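Local atomic coordinates of putative short-chain dehydrogenase/reductase (Burkholderia xenovorans, PDB entry 5IZ4), a protein that binds ADP in its nucleotide pocket and is probably an NAD(P)(H)-dependent oxidoreductase of the short-chain dehydrogenase/reductase family. Residues L32-A37 with L244-T249; D80-V85 with T136-P141. One frame throughout, in Å; residues are numbered along the deposited sequence.

Contact 1 (L32-A37 with L244-T249); sequences LRFAQA and LAWFLT
The indole of Trp246 meets three residues of segment 32-37. Arg33 lays its guanidinium over the five-membered ring as a cation-pi pair, with CZ 3.9 Å from the centroid of that ring. The two planes are 30° apart. Arg33 NH2 and Trp246 NE1 are both donors, so no hydrogen bond joins them. Ala37 sits over the six-membered ring in a CH-pi contact, its CB 3.3 Å from Trp246 CH2. Phe34 meets the indole differently. The edge of Trp246 points at the face of Phe34, with CE3 of Trp246 3.5 Å from CE2 of Phe34 and the planes at 85°. With chi1 at 165°, the indole swings away from the Trp246 backbone N and reaches across to Ala37. Phe34 CZ comes 3.7 Å from Thr249 OG1, which lies near the ring plane. Thr249 OG1 donates to Ala245 O at 2.9 Å and also bonds Ser154 OG. In the next shell, Glu243 salt-bridges Arg33 NE, and Trp39 packs edge-to-face with both Phe34 and Trp246. Helix 25-36, which follows the glycine-rich nucleotide-binding turn, thus packs against helix 238-250 on one face of the sheet. Between these segments aromatic, cation-pi and CH-pi contacts dominate, and Glu243 probably offsets the charge of Arg33.

Contact 2 (D80-V85 with T136-P141); sequences DCRHAV and TRAAVP
The carbonyl oxygen of Ala138 takes a hydrogen bond from a water at 2.7 Å. The same water accepts from Arg82 NH1 at 3.3 Å, lying at the edge of the guanidinium and in its plane. It thus bridges the two helices where no direct hydrogen bond does. The Arg82 chain is bent at chi2 (-74°), and its CD passes 3.9 Å from Ala138 CB. Arg82 NH2 comes 3.4 Å from Arg137 NE. Both are donors, and the two guanidinium planes are nearly parallel, 7° apart. Asp78 probably eases this meeting of like charges: it salt-bridges Arg137 NH2 and makes a long, weak ion pair with Arg82 NE. Arg137 NH1 bonds the carbonyl oxygens of Phe113 and Ile116 of the third subunit, which ties this spot to the tetramer. Away from the arginines the contact is apolar. Ala138 points its methyl at segment 80-85, where CB lies 3.8 Å from Val85 CG2 and 4.1 Å from Cys81 CB. Val85 CG1 lies against Ala138 O at 3.6 Å. The segment axes approach to 8.7 Å and cross at -31°, consistent with the small Ala138 between them. Helices 78-92 and 118-146 pack side by side on one face of the parallel sheet in the Rossmann-type fold of short-chain dehydrogenases. Cys81 also touches Val75, part of the ADP pocket, so this helix pair borders the nucleotide site.

In the fold
From the N terminus, strand 16-20 leads into helix 25-36, which carries the first segment of contact 1. The chain then adds strands 40-45 and 68-72 and enters helix 78-92, where contact 2 begins. Strand 97-100 follows, and helix 118-146 closes the shorter loop of contact 2. After strands 153-158 and 195-202, helix 238-250 closes the long loop of contact 1. Contact 2 thus falls wholly within the span of contact 1. They do not touch; their centres are 21 Å apart. Contact 1 joins an early helix to a late one, and contact 2 joins two helices from the middle of the chain, on opposite faces of one parallel sheet.

Contact 1 (L32-A37 with L244-T249)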
loop_
_atom_site.group_PDB
_atom_site.type_symbol
_atom_site.label_atom_id
_atom_site.label_comp_id
_atom_site.label_asym_id
_atom_site.label_seq_id
_atom_site.Cartn_x
_atom_site.Cartn_y
_atom_site.Cartn_z
ATOM N N LEU A 32 -27.101 9.661 -13.742
ATOM C CA LEU A 32 -28.213 8.771 -14.047
ATOM C C LEU A 32 -28.474 7.793 -12.905
ATOM O O LEU A 32 -29.629 7.565 -12.523
ATOM C CB LEU A 32 -27.935 8.017 -15.347
ATOM C CG LEU A 32 -29.080 7.138 -15.860
ATOM C CD1 LEU A 32 -30.375 7.939 -15.983
ATOM C CD2 LEU A 32 -28.717 6.497 -17.194
ATOM N N ARG A 33 -27.413 7.219 -12.336
ATOM C CA ARG A 33 -27.591 6.236 -11.268
ATOM C C ARG A 33 -28.231 6.864 -10.037
ATOM O O ARG A 33 -29.106 6.255 -9.405
ATOM C CB ARG A 33 -26.249 5.600 -10.901
ATOM C CG ARG A 33 -26.371 4.540 -9.807
ATOM C CD ARG A 33 -27.278 3.420 -10.275
ATOM N NE ARG A 33 -27.521 2.385 -9.267
ATOM C CZ ARG A 33 -28.489 2.447 -8.356
ATOM N NH1 ARG A 33 -29.283 3.509 -8.297
ATOM N NH2 ARG A 33 -28.658 1.456 -7.490
ATOM N N PHE A 34 -27.807 8.077 -9.671
ATOM C CA PHE A 34 -28.460 8.752 -8.554
ATOM C C PHE A 34 -29.903 9.105 -8.903
ATOM O O PHE A 34 -30.794 8.994 -8.054
ATOM C CB PHE A 34 -27.657 9.989 -8.128
ATOM C CG PHE A 34 -26.534 9.672 -7.160
ATOM C CD1 PHE A 34 -25.331 9.167 -7.615
ATOM C CD2 PHE A 34 -26.698 9.862 -5.795
ATOM C CE1 PHE A 34 -24.308 8.852 -6.728
ATOM C CE2 PHE A 34 -25.679 9.560 -4.898
ATOM C CZ PHE A 34 -24.479 9.053 -5.361
ATOM N N ALA A 35 -30.159 9.489 -10.161
ATOM C CA ALA A 35 -31.536 9.742 -10.584
ATOM C C ALA A 35 -32.399 8.491 -10.441
ATOM O O ALA A 35 -33.556 8.565 -10.007
ATOM C CB ALA A 35 -31.552 10.250 -12.027
ATOM N N GLN A 36 -31.851 7.328 -10.803
ATOM C CA GLN A 36 -32.584 6.075 -10.667
ATOM C C GLN A 36 -32.879 5.737 -9.213
ATOM O O GLN A 36 -33.844 5.016 -8.933
ATOM C CB GLN A 36 -31.784 4.957 -11.343
ATOM C CG GLN A 36 -31.848 5.062 -12.866
ATOM C CD GLN A 36 -30.772 4.275 -13.586
ATOM O OE1 GLN A 36 -29.749 3.905 -13.005
ATOM N NE2 GLN A 36 -30.998 4.024 -14.876
ATOM N N ALA A 37 -32.076 6.249 -8.286
ATOM C CA ALA A 37 -32.290 6.044 -6.864
ATOM C C ALA A 37 -33.300 7.014 -6.268
ATOM O O ALA A 37 -33.597 6.918 -5.071
ATOM C CB ALA A 37 -30.957 6.167 -6.130
ATOM N N LEU A 244 -20.368 2.050 -8.156
ATOM C CA LEU A 244 -19.454 2.158 -7.028
ATOM C C LEU A 244 -19.624 3.494 -6.306
ATOM O O LEU A 244 -19.620 3.543 -5.071
ATOM C CB LEU A 244 -18.022 1.966 -7.529
ATOM C CG LEU A 244 -16.823 1.908 -6.583
ATOM C CD1 LEU A 244 -16.963 0.809 -5.541
ATOM C CD2 LEU A 244 -15.559 1.696 -7.407
ATOM N N ALA A 245 -19.792 4.592 -7.050
ATOM C CA ALA A 245 -20.006 5.876 -6.393
ATOM C C ALA A 245 -21.303 5.866 -5.597
ATOM O O ALA A 245 -21.361 6.399 -4.479
ATOM C CB ALA A 245 -20.027 7.009 -7.425
ATOM N N TRP A 246 -22.356 5.282 -6.169
ATOM C CA TRP A 246 -23.628 5.164 -5.459
ATOM C C TRP A 246 -23.490 4.282 -4.222
ATOM O O TRP A 246 -23.984 4.637 -3.142
ATOM C CB TRP A 246 -24.714 4.616 -6.391
ATOM C CG TRP A 246 -25.928 4.135 -5.637
ATOM C CD1 TRP A 246 -26.310 2.835 -5.424
ATOM C CD2 TRP A 246 -26.886 4.950 -4.953
ATOM N NE1 TRP A 246 -27.456 2.799 -4.665
ATOM C CE2 TRP A 246 -27.825 4.084 -4.359
ATOM C CE3 TRP A 246 -27.036 6.326 -4.781
ATOM C CZ2 TRP A 246 -28.905 4.553 -3.616
ATOM C CZ3 TRP A 246 -28.108 6.791 -4.040
ATOM C CH2 TRP A 246 -29.027 5.908 -3.460
ATOM N N PHE A 247 -22.810 3.135 -4.349
ATOM C CA PHE A 247 -22.661 2.249 -3.198
ATOM C C PHE A 247 -21.925 2.941 -2.060
ATOM O O PHE A 247 -22.354 2.878 -0.902
ATOM C CB PHE A 247 -21.922 0.959 -3.570
ATOM C CG PHE A 247 -21.404 0.214 -2.361
ATOM C CD1 PHE A 247 -22.254 -0.577 -1.606
ATOM C CD2 PHE A 247 -20.086 0.359 -1.947
ATOM C CE1 PHE A 247 -21.797 -1.229 -0.483
ATOM C CE2 PHE A 247 -19.625 -0.290 -0.816
ATOM C CZ PHE A 247 -20.488 -1.081 -0.085
ATOM N N LEU A 248 -20.788 3.576 -2.368
ATOM C CA LEU A 248 -20.021 4.255 -1.334
ATOM C C LEU A 248 -20.851 5.325 -0.646
ATOM O O LEU A 248 -20.696 5.562 0.559
ATOM C CB LEU A 248 -18.751 4.870 -1.931
ATOM C CG LEU A 248 -17.662 3.864 -2.315
ATOM C CD1 LEU A 248 -16.472 4.601 -2.904
ATOM C CD2 LEU A 248 -17.246 3.039 -1.093
ATOM N N THR A 249 -21.741 5.979 -1.389
ATOM C CA THR A 249 -22.560 7.027 -0.794
ATOM C C THR A 249 -23.672 6.456 0.078
ATOM O O THR A 249 -23.869 6.893 1.217
ATOM C CB THR A 249 -23.135 7.898 -1.908
ATOM O OG1 THR A 249 -22.051 8.527 -2.597
ATOM C CG2 THR A 249 -24.112 8.939 -1.356
#

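Contact 2 (D80-V85 with T136-P141)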
loop_
_atom_site.group_PDB
_atom_site.type_symbol
_atom_site.label_atom_id
_atom_site.label_comp_id
_atom_site.label_asym_id
_atom_site.label_seq_id
_atom_site.Cartn_x
_atom_site.Cartn_y
_atom_site.Cartn_z
ATOM N N ASP A 80 -16.416 29.857 -9.854
ATOM C CA ASP A 80 -17.366 28.982 -10.535
ATOM C C ASP A 80 -17.875 27.899 -9.591
ATOM O O ASP A 80 -19.057 27.541 -9.632
ATOM C CB ASP A 80 -16.717 28.344 -11.767
ATOM C CG ASP A 80 -16.693 29.279 -12.976
ATOM O OD1 ASP A 80 -16.818 30.505 -12.796
ATOM O OD2 ASP A 80 -16.542 28.779 -14.112
ATOM N N CYS A 81 -16.991 27.377 -8.734
ATOM C CA CYS A 81 -17.401 26.370 -7.756
ATOM C C CYS A 81 -18.371 26.964 -6.747
ATOM O O CYS A 81 -19.399 26.356 -6.431
ATOM C CB CYS A 81 -16.177 25.790 -7.043
ATOM S SG CYS A 81 -15.004 24.939 -8.104
ATOM N N ARG A 82 -18.073 28.166 -6.250
ATOM C CA ARG A 82 -18.959 28.811 -5.285
ATOM C C ARG A 82 -20.316 29.126 -5.897
ATOM O O ARG A 82 -21.353 28.925 -5.252
ATOM C CB ARG A 82 -18.322 30.096 -4.757
ATOM C CG ARG A 82 -16.935 29.923 -4.168
ATOM C CD ARG A 82 -16.977 29.246 -2.816
ATOM N NE ARG A 82 -15.691 29.363 -2.134
ATOM C CZ ARG A 82 -15.444 28.910 -0.910
ATOM N NH1 ARG A 82 -16.400 28.309 -0.216
ATOM N NH2 ARG A 82 -14.242 29.070 -0.375
ATOM N N HIS A 83 -20.330 29.676 -7.117
ATOM C CA HIS A 83 -21.598 29.976 -7.773
ATOM C C HIS A 83 -22.427 28.714 -7.973
ATOM O O HIS A 83 -23.652 28.732 -7.793
ATOM C CB HIS A 83 -21.349 30.662 -9.114
ATOM C CG HIS A 83 -22.602 31.092 -9.812
ATOM N ND1 HIS A 83 -23.339 30.242 -10.608
ATOM C CD2 HIS A 83 -23.247 32.281 -9.833
ATOM C CE1 HIS A 83 -24.383 30.891 -11.092
ATOM N NE2 HIS A 83 -24.350 32.130 -10.637
ATOM N N ALA A 84 -21.776 27.613 -8.351
ATOM C CA ALA A 84 -22.491 26.355 -8.568
ATOM C C ALA A 84 -23.178 25.892 -7.291
ATOM O O ALA A 84 -24.359 25.514 -7.304
ATOM C CB ALA A 84 -21.528 25.293 -9.094
ATOM N N VAL A 85 -22.456 25.929 -6.168
ATOM C CA VAL A 85 -23.051 25.523 -4.903
ATOM C C VAL A 85 -24.163 26.482 -4.503
ATOM O O VAL A 85 -25.193 26.062 -3.961
ATOM C CB VAL A 85 -21.964 25.399 -3.820
ATOM C CG1 VAL A 85 -22.584 25.287 -2.444
ATOM C CG2 VAL A 85 -21.083 24.188 -4.113
ATOM N N THR A 136 -15.024 20.647 -3.669
ATOM C CA THR A 136 -15.289 20.024 -2.379
ATOM C C THR A 136 -15.405 21.074 -1.284
ATOM O O THR A 136 -16.367 21.069 -0.507
ATOM C CB THR A 136 -14.187 19.023 -2.046
ATOM O OG1 THR A 136 -14.101 18.023 -3.074
ATOM C CG2 THR A 136 -14.499 18.340 -0.731
ATOM N N ARG A 137 -14.438 22.000 -1.226
ATOM C CA ARG A 137 -14.478 23.075 -0.237
ATOM C C ARG A 137 -15.765 23.880 -0.335
ATOM O O ARG A 137 -16.360 24.237 0.692
ATOM C CB ARG A 137 -13.272 24.005 -0.405
ATOM C CG ARG A 137 -13.342 25.249 0.492
ATOM C CD ARG A 137 -12.077 26.129 0.416
ATOM N NE ARG A 137 -11.854 26.691 -0.921
ATOM C CZ ARG A 137 -10.738 27.301 -1.299
ATOM N NH1 ARG A 137 -9.734 27.450 -0.441
ATOM N NH2 ARG A 137 -10.628 27.777 -2.540
ATOM N N ALA A 138 -16.201 24.203 -1.561
ATOM C CA ALA A 138 -17.411 25.005 -1.717
ATOM C C ALA A 138 -18.641 24.285 -1.176
ATOM O O ALA A 138 -19.541 24.928 -0.619
ATOM C CB ALA A 138 -17.616 25.375 -3.190
ATOM N N ALA A 139 -18.675 22.957 -1.294
ATOM C CA ALA A 139 -19.800 22.132 -0.876
ATOM C C ALA A 139 -19.764 21.742 0.595
ATOM O O ALA A 139 -20.795 21.302 1.120
ATOM C CB ALA A 139 -19.853 20.848 -1.714
ATOM N N VAL A 140 -18.618 21.909 1.264
ATOM C CA VAL A 140 -18.472 21.397 2.636
ATOM C C VAL A 140 -19.516 21.963 3.591
ATOM O O VAL A 140 -20.094 21.178 4.370
ATOM C CB VAL A 140 -17.029 21.631 3.127
ATOM C CG1 VAL A 140 -16.984 21.730 4.646
ATOM C CG2 VAL A 140 -16.102 20.525 2.629
ATOM N N PRO A 141 -19.804 23.271 3.625
ATOM C CA PRO A 141 -20.825 23.748 4.578
ATOM C C PRO A 141 -22.163 23.036 4.439
ATOM O O PRO A 141 -22.725 22.576 5.443
ATOM C CB PRO A 141 -20.922 25.246 4.257
ATOM C CG PRO A 141 -19.537 25.601 3.812
ATOM C CD PRO A 141 -19.076 24.397 3.000
HETATM O O HOH W 1 -19.612 27.642 -0.397
#